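Local atomic coordinates of xylose isomerase domain protein TIM barrel (Planctomyces limnophilus, PDB entry 3TVA), a protein that binds a magnesium ion in a TIM barrel and probably acts as an isomerase. Residues W11-L23 and A30-H44. Residues are numbered along the deposited sequence; the frame is centred on the assembly and turned at random.
Sequences WPIGVFTSVDAGL and AQDLKVPTVQVHAPH
Thr17 and Gln39 meet in the well-bonded part of the parallel ladder. Gln39 O accepts twice from Thr17: Thr17 N approaches at 2.8 Å with an N-H...O angle of 165°, and, in one of the two modelled conformers, Thr17 OG1 adds a bond to the same oxygen from above the carbonyl plane. In that conformer OG1 stands between the backbone N and the carbonyl carbon, and CG2 lies 3.7 Å from Val38 CG1. One step on, His41 N donates to Thr17 O over 2.8 Å, nearly straight at 170°; towards Gly14 the ladder slackens, and Val15 N to Thr37 O is weak.

The bridges Phe16-Gln39 and Thr17-Val40 are parallel, and helix 27-32 links strands 13-18 and 37-41, making this the first beta-alpha-beta unit of the TIM barrel. Val15, Thr17, Val38 and Val40 occupy the helix side of the sheet, where Val15 CG2 packs on Ala30 CB at 3.7 Å. Phe16, Gln39 and His41 share the opposite side; Phe16 and Gln39 approach the magnesium site. Phe16 CD1 lies 3.9 Å from Gln39 CB, ring and amide planes 64° apart, and the Phe16 side chain comes about 4 Å from that of the magnesium ligand Glu259. Gln39 OE1 is hydrogen-bonded to NE2 of the magnesium ligand His211, and Gln39 NE2 to Asn182 OD1, a second-shell grip that probably helps orient the histidine.

In the loop after strand 13-18, Gly22 CA sits over the centre of the His41 ring, 3.6 Å from its centroid, while His41 ND1 donates near its ring plane to Ala42 O. Ala21 CB similarly lies over the His44 ring. Asp20 OD2 ties this loop down, accepting from His44 N at 2.9 Å on its syn side; Asp20 OD1 is held by Thr47.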
loop_
_atom_site.group_PDB
_atom_site.type_symbol
_atom_site.label_atom_id
_atom_site.label_comp_id
_atom_site.label_asym_id
_atom_site.label_seq_id
_atom_site.Cartn_x
_atom_site.Cartn_y
_atom_site.Cartn_z
ATOM N N TRP A 11 1.671 -12.426 -11.857
ATOM C CA TRP A 11 2.680 -11.551 -11.269
ATOM C C TRP A 11 3.239 -10.493 -12.228
ATOM O O TRP A 11 4.451 -10.347 -12.323
ATOM C CB TRP A 11 3.831 -12.405 -10.711
ATOM C CG TRP A 11 3.487 -13.134 -9.438
ATOM C CD1 TRP A 11 2.290 -13.107 -8.770
ATOM C CD2 TRP A 11 4.354 -13.979 -8.672
ATOM N NE1 TRP A 11 2.359 -13.891 -7.642
ATOM C CE2 TRP A 11 3.618 -14.428 -7.552
ATOM C CE3 TRP A 11 5.684 -14.391 -8.818
ATOM C CZ2 TRP A 11 4.164 -15.273 -6.589
ATOM C CZ3 TRP A 11 6.224 -15.241 -7.866
ATOM C CH2 TRP A 11 5.462 -15.677 -6.766
ATOM N N PRO A 12 2.364 -9.742 -12.931
ATOM C CA PRO A 12 2.954 -8.640 -13.705
ATOM C C PRO A 12 3.649 -7.700 -12.729
ATOM O O PRO A 12 3.173 -7.530 -11.613
ATOM C CB PRO A 12 1.738 -7.949 -14.335
ATOM C CG PRO A 12 0.594 -8.256 -13.391
ATOM C CD PRO A 12 0.891 -9.664 -12.882
ATOM N N ILE A 13 4.802 -7.176 -13.103
ATOM C CA ILE A 13 5.529 -6.284 -12.208
ATOM C C ILE A 13 4.984 -4.853 -12.297
ATOM O O ILE A 13 4.475 -4.431 -13.337
ATOM C CB ILE A 13 7.058 -6.409 -12.400
ATOM C CG1 ILE A 13 7.538 -7.677 -11.687
ATOM C CG2 ILE A 13 7.799 -5.214 -11.818
ATOM C CD1 ILE A 13 8.168 -8.679 -12.571
ATOM N N GLY A 14 5.071 -4.113 -11.201
ATOM C CA GLY A 14 4.567 -2.761 -11.194
ATOM C C GLY A 14 5.462 -1.911 -10.337
ATOM O O GLY A 14 6.374 -2.418 -9.673
ATOM N N VAL A 15 5.261 -0.602 -10.414
ATOM C CA VAL A 15 5.948 0.307 -9.516
ATOM C C VAL A 15 4.927 1.253 -8.911
ATOM O O VAL A 15 3.862 1.504 -9.487
ATOM C CB VAL A 15 7.083 1.109 -10.212
ATOM C CG1 VAL A 15 8.122 0.155 -10.828
ATOM C CG2 VAL A 15 6.508 2.046 -11.264
ATOM N N PHE A 16 5.245 1.754 -7.727
ATOM C CA PHE A 16 4.356 2.657 -7.035
ATOM C C PHE A 16 4.708 4.058 -7.531
ATOM O O PHE A 16 5.853 4.478 -7.438
ATOM C CB PHE A 16 4.521 2.504 -5.513
ATOM C CG PHE A 16 3.541 3.306 -4.723
ATOM C CD1 PHE A 16 2.390 2.717 -4.219
ATOM C CD2 PHE A 16 3.760 4.656 -4.489
ATOM C CE1 PHE A 16 1.469 3.460 -3.492
ATOM C CE2 PHE A 16 2.842 5.408 -3.757
ATOM C CZ PHE A 16 1.699 4.799 -3.254
ATOM N N THR A 17 3.722 4.770 -8.062
ATOM C CA THR A 17 3.964 6.059 -8.696
ATOM C C THR A 17 3.181 7.181 -8.035
ATOM O O THR A 17 2.281 6.937 -7.229
ATOM C CB THR A 17 3.575 6.038 -10.187
ATOM O OG1 THR A 17 2.176 5.753 -10.318
ATOM C CG2 THR A 17 4.385 4.987 -10.931
ATOM N N SER A 18 3.572 8.413 -8.355
ATOM C CA SER A 18 2.872 9.611 -7.895
ATOM C C SER A 18 2.623 10.510 -9.094
ATOM O O SER A 18 3.486 10.609 -9.960
ATOM C CB SER A 18 3.721 10.396 -6.881
ATOM O OG SER A 18 3.695 9.800 -5.594
ATOM N N VAL A 19 1.441 11.115 -9.188
ATOM C CA VAL A 19 1.246 12.245 -10.109
ATOM C C VAL A 19 1.908 13.533 -9.597
ATOM O O VAL A 19 2.737 14.149 -10.276
ATOM C CB VAL A 19 -0.251 12.532 -10.330
ATOM C CG1 VAL A 19 -0.437 13.725 -11.281
ATOM C CG2 VAL A 19 -0.949 11.287 -10.848
ATOM N N ASP A 20 1.517 13.939 -8.392
ATOM C CA ASP A 20 2.197 15.001 -7.651
ATOM C C ASP A 20 2.460 14.582 -6.193
ATOM O O ASP A 20 3.611 14.396 -5.788
ATOM C CB ASP A 20 1.438 16.339 -7.740
ATOM C CG ASP A 20 -0.079 16.178 -7.600
ATOM O OD1 ASP A 20 -0.825 16.927 -8.268
ATOM O OD2 ASP A 20 -0.526 15.314 -6.816
ATOM N N ALA A 21 1.385 14.417 -5.421
ATOM C CA ALA A 21 1.487 14.067 -4.004
ATOM C C ALA A 21 2.060 12.670 -3.817
ATOM O O ALA A 21 1.945 11.830 -4.703
ATOM C CB ALA A 21 0.119 14.168 -3.330
ATOM N N GLY A 22 2.669 12.419 -2.660
ATOM C CA GLY A 22 3.194 11.095 -2.352
ATOM C C GLY A 22 4.666 10.895 -2.702
ATOM O O GLY A 22 5.324 11.786 -3.253
ATOM N N LEU A 23 5.178 9.719 -2.342
ATOM C CA LEU A 23 6.592 9.347 -2.513
ATOM C C LEU A 23 6.968 8.492 -3.756
ATOM O O LEU A 23 8.116 8.029 -3.867
ATOM C CB LEU A 23 7.129 8.710 -1.221
ATOM C CG LEU A 23 6.911 9.524 0.066
ATOM C CD1 LEU A 23 7.527 8.820 1.276
ATOM C CD2 LEU A 23 7.438 10.954 -0.048
ATOM N N ALA A 30 8.029 4.826 -14.849
ATOM C CA ALA A 30 7.385 3.524 -15.055
ATOM C C ALA A 30 7.420 3.135 -16.535
ATOM O O ALA A 30 7.624 1.971 -16.876
ATOM C CB ALA A 30 5.960 3.571 -14.554
ATOM N N GLN A 31 7.244 4.134 -17.403
ATOM C CA GLN A 31 7.278 3.955 -18.850
ATOM C C GLN A 31 8.642 3.520 -19.360
ATOM O O GLN A 31 8.745 2.571 -20.152
ATOM C CB GLN A 31 6.933 5.272 -19.537
ATOM C CG GLN A 31 5.473 5.514 -19.788
ATOM C CD GLN A 31 5.255 6.680 -20.738
ATOM O OE1 GLN A 31 5.218 6.507 -21.960
ATOM N NE2 GLN A 31 5.131 7.877 -20.178
ATOM N N ASP A 32 9.670 4.244 -18.918
ATOM C CA ASP A 32 11.056 3.942 -19.259
ATOM C C ASP A 32 11.396 2.493 -18.891
ATOM O O ASP A 32 12.008 1.772 -19.672
ATOM C CB ASP A 32 12.015 4.912 -18.545
ATOM C CG ASP A 32 11.798 6.377 -18.946
ATOM O OD1 ASP A 32 11.300 6.634 -20.064
ATOM O OD2 ASP A 32 12.139 7.278 -18.143
ATOM N N LEU A 33 10.973 2.076 -17.701
ATOM C CA LEU A 33 11.214 0.712 -17.206
ATOM C C LEU A 33 10.317 -0.340 -17.876
ATOM O O LEU A 33 10.537 -1.540 -17.721
ATOM C CB LEU A 33 11.016 0.658 -15.691
ATOM C CG LEU A 33 11.966 1.530 -14.878
ATOM C CD1 LEU A 33 11.590 1.479 -13.388
ATOM C CD2 LEU A 33 13.401 1.087 -15.117
ATOM N N LYS A 34 9.301 0.130 -18.596
ATOM C CA LYS A 34 8.399 -0.728 -19.362
ATOM C C LYS A 34 7.531 -1.667 -18.525
ATOM O O LYS A 34 7.086 -2.704 -19.022
ATOM C CB LYS A 34 9.184 -1.540 -20.409
ATOM C CG LYS A 34 9.918 -0.690 -21.444
ATOM C CD LYS A 34 10.691 -1.584 -22.408
ATOM C CE LYS A 34 11.228 -0.806 -23.600
ATOM N NZ LYS A 34 12.236 0.208 -23.190
ATOM N N VAL A 35 7.266 -1.299 -17.273
ATOM C CA VAL A 35 6.351 -2.081 -16.445
ATOM C C VAL A 35 4.918 -1.909 -16.941
ATOM O O VAL A 35 4.530 -0.819 -17.354
ATOM C CB VAL A 35 6.469 -1.734 -14.936
ATOM C CG1 VAL A 35 7.925 -1.829 -14.501
ATOM C CG2 VAL A 35 5.915 -0.349 -14.645
ATOM N N PRO A 36 4.151 -3.010 -16.974
ATOM C CA PRO A 36 2.747 -3.021 -17.407
ATOM C C PRO A 36 1.729 -2.392 -16.430
ATOM O O PRO A 36 0.633 -2.035 -16.863
ATOM C CB PRO A 36 2.455 -4.517 -17.594
ATOM C CG PRO A 36 3.343 -5.187 -16.564
ATOM C CD PRO A 36 4.616 -4.355 -16.574
ATOM N N THR A 37 2.052 -2.317 -15.142
ATOM C CA THR A 37 1.070 -1.892 -14.139
ATOM C C THR A 37 1.698 -0.942 -13.135
ATOM O O THR A 37 2.909 -0.963 -12.929
ATOM C CB THR A 37 0.468 -3.074 -13.301
ATOM O OG1 THR A 37 1.483 -3.630 -12.457
ATOM C CG2 THR A 37 -0.104 -4.154 -14.182
ATOM N N VAL A 38 0.866 -0.106 -12.521
ATOM C CA VAL A 38 1.314 0.743 -11.428
ATOM C C VAL A 38 0.234 0.832 -10.354
ATOM O O VAL A 38 -0.950 0.624 -10.619
ATOM C CB VAL A 38 1.628 2.194 -11.892
ATOM C CG1 VAL A 38 2.814 2.238 -12.861
ATOM C CG2 VAL A 38 0.391 2.857 -12.508
ATOM N N GLN A 39 0.661 1.158 -9.143
ATOM C CA GLN A 39 -0.229 1.719 -8.144
ATOM C C GLN A 39 0.108 3.195 -8.100
ATOM O O GLN A 39 1.233 3.590 -8.373
ATOM C CB GLN A 39 0.001 1.096 -6.770
ATOM C CG GLN A 39 -0.405 -0.361 -6.694
ATOM C CD GLN A 39 -0.343 -0.878 -5.277
ATOM O OE1 GLN A 39 -0.245 -0.096 -4.337
ATOM N NE2 GLN A 39 -0.397 -2.198 -5.112
ATOM N N VAL A 40 -0.880 4.021 -7.798
ATOM C CA VAL A 40 -0.685 5.456 -7.874
ATOM C C VAL A 40 -1.101 6.131 -6.578
ATOM O O VAL A 40 -2.206 5.900 -6.075
ATOM C CB VAL A 40 -1.540 6.059 -9.012
ATOM C CG1 VAL A 40 -1.236 7.530 -9.181
ATOM C CG2 VAL A 40 -1.275 5.316 -10.310
ATOM N N HIS A 41 -0.237 6.985 -6.047
ATOM C CA HIS A 41 -0.668 7.843 -4.969
ATOM C C HIS A 41 -1.661 8.875 -5.531
ATOM O O HIS A 41 -1.403 9.491 -6.559
ATOM C CB HIS A 41 0.518 8.531 -4.302
ATOM C CG HIS A 41 0.176 9.158 -2.986
ATOM N ND1 HIS A 41 -0.637 10.268 -2.881
ATOM C CD2 HIS A 41 0.511 8.814 -1.719
ATOM C CE1 HIS A 41 -0.768 10.597 -1.605
ATOM N NE2 HIS A 41 -0.083 9.728 -0.880
ATOM N N ALA A 42 -2.802 9.050 -4.872
ATOM C CA ALA A 42 -3.813 9.984 -5.370
ATOM C C ALA A 42 -3.247 11.399 -5.443
ATOM O O ALA A 42 -2.469 11.810 -4.591
ATOM C CB ALA A 42 -5.064 9.966 -4.489
ATOM N N PRO A 43 -3.638 12.141 -6.475
ATOM C CA PRO A 43 -3.154 13.509 -6.661
ATOM C C PRO A 43 -3.676 14.429 -5.575
ATOM O O PRO A 43 -4.592 14.058 -4.824
ATOM C CB PRO A 43 -3.722 13.905 -8.023
ATOM C CG PRO A 43 -4.924 13.042 -8.201
ATOM C CD PRO A 43 -4.590 11.736 -7.524
ATOM N N HIS A 44 -3.063 15.603 -5.473
ATOM C CA HIS A 44 -3.527 16.654 -4.575
ATOM C C HIS A 44 -4.975 17.037 -4.885
ATOM O O HIS A 44 -5.440 16.831 -5.999
ATOM C CB HIS A 44 -2.601 17.865 -4.677
ATOM C CG HIS A 44 -1.308 17.689 -3.939
ATOM N ND1 HIS A 44 -1.251 17.508 -2.570
ATOM C CD2 HIS A 44 -0.027 17.651 -4.378
ATOM C CE1 HIS A 44 0.010 17.378 -2.198
ATOM N NE2 HIS A 44 0.772 17.456 -3.276
HETATM O O HOH W 1 0.053 11.825 -6.663
#